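Local atomic coordinates of carbohydrate oxidase (Microdochium nivale, PDB entry 3RJA), a protein that oxidises the C1 hydroxyl of mono-, oligo- and polysaccharides to the lactone, using FAD and reducing molecular oxygen to hydrogen peroxide. Residues S298-S301 / Y302-F305; Q269-A272 / A273-L277. All blocks are in the same frame, centred on the assembly; numbering follows the deposited sequence.

Contact 1 of 2, residues S298-S301 / Y302-F305. With ABL ((2R,3R,4R,5R)-4,5-dihydroxy-2-(hydroxymethyl)-6-oxopiperidin-3-yl beta-D-glucopyranoside), chain G.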
loop_
_atom_site.group_PDB
_atom_site.type_symbol
_atom_site.label_atom_id
_atom_site.label_comp_id
_atom_site.label_asym_id
_atom_site.label_seq_id
_atom_site.Cartn_x
_atom_site.Cartn_y
_atom_site.Cartn_z
ATOM N N SER A 298 3.228 -8.795 17.403
ATOM C CA SER A 298 3.815 -8.764 16.055
ATOM C C SER A 298 3.512 -7.423 15.385
ATOM O O SER A 298 4.365 -6.859 14.706
ATOM C CB SER A 298 3.326 -9.935 15.176
ATOM O OG SER A 298 1.965 -9.763 14.790
ATOM N N VAL A 299 2.312 -6.892 15.598
ATOM C CA VAL A 299 1.996 -5.555 15.075
ATOM C C VAL A 299 2.991 -4.482 15.556
ATOM O O VAL A 299 3.507 -3.682 14.749
ATOM C CB VAL A 299 0.552 -5.125 15.368
ATOM C CG1 VAL A 299 0.204 -3.800 14.592
ATOM C CG2 VAL A 299 -0.404 -6.216 14.952
ATOM N N LEU A 300 3.270 -4.488 16.862
ATOM C CA LEU A 300 4.249 -3.571 17.434
ATOM C C LEU A 300 5.641 -3.855 16.874
ATOM O O LEU A 300 6.394 -2.922 16.510
ATOM C CB LEU A 300 4.279 -3.685 18.984
ATOM C CG LEU A 300 5.229 -2.723 19.722
ATOM C CD1 LEU A 300 4.962 -1.266 19.275
ATOM C CD2 LEU A 300 5.089 -2.888 21.273
ATOM N N SER A 301 5.987 -5.141 16.807
ATOM C CA SER A 301 7.352 -5.538 16.431
ATOM C C SER A 301 7.830 -4.982 15.085
ATOM O O SER A 301 8.974 -4.604 14.982
ATOM C CB SER A 301 7.486 -7.053 16.407
ATOM O OG SER A 301 8.829 -7.402 16.223
ATOM N N TYR A 302 6.950 -4.938 14.076
ATOM C CA TYR A 302 7.355 -4.486 12.731
ATOM C C TYR A 302 6.931 -3.035 12.422
ATOM O O TYR A 302 7.074 -2.574 11.290
ATOM C CB TYR A 302 6.861 -5.468 11.644
ATOM C CG TYR A 302 7.829 -6.612 11.321
ATOM C CD1 TYR A 302 9.123 -6.356 10.866
ATOM C CD2 TYR A 302 7.447 -7.941 11.473
ATOM C CE1 TYR A 302 10.005 -7.386 10.572
ATOM C CE2 TYR A 302 8.323 -8.983 11.193
ATOM C CZ TYR A 302 9.596 -8.704 10.733
ATOM O OH TYR A 302 10.463 -9.744 10.439
ATOM N N SER A 303 6.455 -2.306 13.445
ATOM C CA SER A 303 5.881 -0.962 13.256
ATOM C C SER A 303 6.902 0.174 13.100
ATOM O O SER A 303 6.570 1.239 12.520
ATOM C CB SER A 303 4.965 -0.604 14.448
ATOM O OG SER A 303 5.726 -0.469 15.637
ATOM N N ASN A 304 8.103 -0.030 13.653
ATOM C CA ASN A 304 9.139 0.996 13.727
ATOM C C ASN A 304 8.780 2.153 14.668
ATOM O O ASN A 304 9.346 3.232 14.545
ATOM C CB ASN A 304 9.494 1.543 12.337
ATOM C CG ASN A 304 10.248 0.535 11.497
ATOM O OD1 ASN A 304 11.107 -0.182 12.010
ATOM N ND2 ASN A 304 9.922 0.462 10.201
ATOM N N PHE A 305 7.828 1.940 15.576
ATOM C CA PHE A 305 7.436 2.961 16.570
ATOM C C PHE A 305 7.268 2.319 17.926
ATOM O O PHE A 305 7.190 1.084 18.037
ATOM C CB PHE A 305 6.123 3.665 16.168
ATOM C CG PHE A 305 6.281 4.561 15.009
ATOM C CD1 PHE A 305 6.691 5.885 15.195
ATOM C CD2 PHE A 305 6.094 4.081 13.713
ATOM C CE1 PHE A 305 6.881 6.723 14.113
ATOM C CE2 PHE A 305 6.282 4.916 12.602
ATOM C CZ PHE A 305 6.683 6.238 12.798
HETATM C C1A ABL G . 6.671 0.510 3.230
HETATM O O1A ABL G . 5.806 0.103 2.420
HETATM C C2A ABL G . 7.549 -0.485 4.017
HETATM O O2A ABL G . 6.756 -1.641 4.283
HETATM C C3A ABL G . 8.120 0.101 5.333
HETATM O O3A ABL G . 9.160 -0.805 5.778
HETATM C C4A ABL G . 8.751 1.450 5.052
HETATM O O1 ABL G . 9.344 2.022 6.246
HETATM C C5A ABL G . 7.647 2.435 4.531
HETATM N N5 ABL G . 6.863 1.837 3.418
HETATM C C6A ABL G . 8.241 3.753 3.971
HETATM O O6A ABL G . 7.333 4.869 4.050
HETATM C C1 ABL G . 10.779 1.899 6.460
HETATM C C2 ABL G . 11.289 3.040 7.375
HETATM O O2 ABL G . 10.982 4.294 6.753
HETATM C C3 ABL G . 12.796 2.870 7.607
HETATM O O3 ABL G . 13.310 3.888 8.465
HETATM C C4 ABL G . 13.063 1.436 8.167
HETATM O O4 ABL G . 14.442 1.210 8.422
HETATM C C5 ABL G . 12.534 0.387 7.181
HETATM O O5 ABL G . 11.118 0.625 6.987
HETATM C C6 ABL G . 12.804 -1.049 7.646
HETATM O O6 ABL G . 12.334 -1.336 8.924
HETATM O O HOH W 1 8.518 -1.093 18.070
HETATM O O HOH W 2 9.407 -2.015 15.516
#
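In one of two modelled conformers, Ser303 turns OG between its own backbone N and carbonyl carbon (chi1 67°), which brings the hydroxyl back to Leu300 O at the end of the helix. In this conformer the hydrogen bond from Ser303 OG to Leu300 O is 2.7 Å long. Ser303 N donates to the same oxygen at 3.1 Å, from well above the carbonyl plane. Leu300 O is thus held by two groups of one residue. The same OG accepts from Phe305 N at 3.2 Å, an ST turn just after the helix. With chi1 near 180° and chi2 at 52°, the Leu300 branch CD1 swings back to 3.5 Å from Phe305 O. A last helical bond, 3.3 Å from Tyr302 N to Ser298 O, closes the turn before Tyr302 leaves helical geometry. Beyond it, Asn304 reaches the substrate analogue, with ND2 donating to ABL O6 at 3.3 Å. Tyr302, also modelled twice, in one conformer stacks on Phe148, makes a cation-pi contact with Arg213 and bonds through OH to Gly261 O. The turn ends helix 295-301 and opens the loop toward strand 318-326; Ser298 and Ser301 rest on Leu293 of strand 286-293.

Contact 2 of 2, residues Q269-A272 / A273-L277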
loop_
_atom_site.group_PDB
_atom_site.type_symbol
_atom_site.label_atom_id
_atom_site.label_comp_id
_atom_site.label_asym_id
_atom_site.label_seq_id
_atom_site.Cartn_x
_atom_site.Cartn_y
_atom_site.Cartn_z
ATOM N N GLN A 269 9.270 -25.047 14.228
ATOM C CA GLN A 269 8.562 -25.254 12.965
ATOM C C GLN A 269 9.092 -24.292 11.902
ATOM O O GLN A 269 9.236 -24.669 10.736
ATOM C CB GLN A 269 7.063 -25.070 13.128
ATOM C CG GLN A 269 6.389 -26.187 13.892
ATOM C CD GLN A 269 5.020 -25.815 14.396
ATOM O OE1 GLN A 269 4.760 -24.673 14.778
ATOM N NE2 GLN A 269 4.132 -26.795 14.426
ATOM N N TRP A 270 9.404 -23.059 12.302
ATOM C CA TRP A 270 9.977 -22.110 11.344
ATOM C C TRP A 270 11.271 -22.684 10.752
ATOM O O TRP A 270 11.421 -22.782 9.517
ATOM C CB TRP A 270 10.225 -20.691 11.931
ATOM C CG TRP A 270 11.103 -19.929 10.965
ATOM C CD1 TRP A 270 10.739 -19.444 9.734
ATOM C CD2 TRP A 270 12.505 -19.701 11.085
ATOM N NE1 TRP A 270 11.824 -18.886 9.094
ATOM C CE2 TRP A 270 12.924 -19.030 9.901
ATOM C CE3 TRP A 270 13.451 -19.967 12.090
ATOM C CZ2 TRP A 270 14.237 -18.627 9.698
ATOM C CZ3 TRP A 270 14.758 -19.562 11.900
ATOM C CH2 TRP A 270 15.149 -18.892 10.709
ATOM N N ARG A 271 12.203 -23.051 11.635
ATOM C CA ARG A 271 13.514 -23.525 11.200
ATOM C C ARG A 271 13.402 -24.705 10.231
ATOM O O ARG A 271 14.027 -24.703 9.167
ATOM C CB ARG A 271 14.427 -23.854 12.393
ATOM C CG ARG A 271 15.836 -24.274 12.001
ATOM C CD ARG A 271 16.530 -23.130 11.268
ATOM N NE ARG A 271 17.932 -23.373 10.925
ATOM C CZ ARG A 271 18.967 -22.852 11.582
ATOM N NH1 ARG A 271 18.773 -22.088 12.656
ATOM N NH2 ARG A 271 20.209 -23.103 11.174
ATOM N N ALA A 272 12.580 -25.690 10.579
ATOM C CA ALA A 272 12.365 -26.839 9.716
ATOM C C ALA A 272 11.822 -26.370 8.361
ATOM O O ALA A 272 12.279 -26.817 7.326
ATOM C CB ALA A 272 11.400 -27.832 10.366
ATOM N N ALA A 273 10.861 -25.447 8.384
ATOM C CA ALA A 273 10.231 -24.952 7.155
ATOM C C ALA A 273 11.189 -24.132 6.269
ATOM O O ALA A 273 11.086 -24.170 5.043
ATOM C CB ALA A 273 8.973 -24.137 7.495
ATOM N N PHE A 274 12.112 -23.403 6.899
ATOM C CA PHE A 274 13.032 -22.485 6.195
ATOM C C PHE A 274 14.330 -23.162 5.798
ATOM O O PHE A 274 15.059 -22.639 4.953
ATOM C CB PHE A 274 13.367 -21.250 7.070
ATOM C CG PHE A 274 13.459 -19.975 6.298
ATOM C CD1 PHE A 274 12.321 -19.430 5.680
ATOM C CD2 PHE A 274 14.682 -19.335 6.128
ATOM C CE1 PHE A 274 12.403 -18.249 4.933
ATOM C CE2 PHE A 274 14.790 -18.142 5.397
ATOM C CZ PHE A 274 13.644 -17.595 4.796
ATOM N N GLN A 275 14.603 -24.331 6.383
ATOM C CA GLN A 275 15.883 -25.046 6.157
ATOM C C GLN A 275 16.259 -25.279 4.679
ATOM O O GLN A 275 17.439 -25.138 4.338
ATOM C CB GLN A 275 15.938 -26.378 6.946
ATOM C CG GLN A 275 17.386 -26.937 7.150
ATOM C CD GLN A 275 18.295 -25.967 7.910
ATOM O OE1 GLN A 275 17.925 -25.464 8.965
ATOM N NE2 GLN A 275 19.478 -25.708 7.378
ATOM N N PRO A 276 15.270 -25.633 3.815
ATOM C CA PRO A 276 15.564 -25.810 2.400
ATOM C C PRO A 276 16.198 -24.586 1.782
ATOM O O PRO A 276 17.022 -24.738 0.894
ATOM C CB PRO A 276 14.177 -26.100 1.777
ATOM C CG PRO A 276 13.441 -26.810 2.880
ATOM C CD PRO A 276 13.874 -26.037 4.123
ATOM N N LEU A 277 15.841 -23.390 2.267
ATOM C CA LEU A 277 16.416 -22.142 1.770
ATOM C C LEU A 277 17.804 -21.910 2.369
ATOM O O LEU A 277 18.759 -21.581 1.635
ATOM C CB LEU A 277 15.512 -20.935 2.078
ATOM C CG LEU A 277 16.039 -19.550 1.586
ATOM C CD1 LEU A 277 16.626 -19.625 0.169
ATOM C CD2 LEU A 277 14.920 -18.456 1.632
HETATM O O HOH W 3 21.560 -23.839 8.769
#
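The bond from Phe274 N to Trp270 O, 2.8 Å long and nearly along the C=O axis, is the shortest sound polar link in this stretch of helix. Arg271 O takes two weak backbone bonds, from Gln275 N at 2.9 Å and from Phe274 N at 3.2 Å. The helix is kinked just beyond, because Pro276 N carries no hydrogen to donate. Leu277 N bonds to Phe274 O, three residues back.

Two side-chain pairs flank this turn. Both polar chains fold over at chi2, Arg271 at 62° and Gln275 at 59°, bringing NE to OE1. Arg271 NE donates to Gln275 OE1 at 2.9 Å in a fairly straight bond. The bond lies in the amide carbonyl plane and close to the guanidinium plane, and the two flat groups are nearly coplanar. Water 3 accepts from both Arg271 NH2 and Gln275 NE2, making a second link between them. Gln275 NE2 also donates to Asp279 OD1, which helps fix the amide's orientation.

Trp270 and Phe274 form the other pair. Phe274 CB lies over one face of the indole, toward its rim, 3.6 Å from Trp270 CE2. Trp270 NE1 comes within 3.4 Å of Phe274 CG. The five-membered ring of Trp270 and the Phe274 ring meet obliquely, with planes at 31°. The indole also stacks on Phe214. Replacing the indole by an alanine is likely to open a gap beside Phe274 and leave Phe214 without that stack.

Helix 267-278 lies against the eight-stranded antiparallel sheet. Trp270 touches Val287 and Thr290 of strand 286-293, Phe274 meets Ile259 of strand 258-264, and Leu277 packs on Val233 and Tyr236 of helix 223-239.

How the contacts relate
Contact 2 precedes contact 1 along the chain, and strand 286-293 runs between their helices. Their centres are 23 Å apart and their nearest atoms about 9 Å, so they do not touch. Both nevertheless meet the same sheet: side chains from both contacts pack on strand 286-293. Strand 211-217 next to it supplies Phe214 to contact 2 and Arg213 to contact 1. Only contact 1 holds a residue, Asn304, of the ABL pocket that also includes Tyr72, Gln356 and Arg391. The nearest atoms of the Phe305 side chain and FAD are about 6 Å apart. Contact 2 lies farther out, about 28 Å from the chain centre against about 17 Å for contact 1, centre to centre.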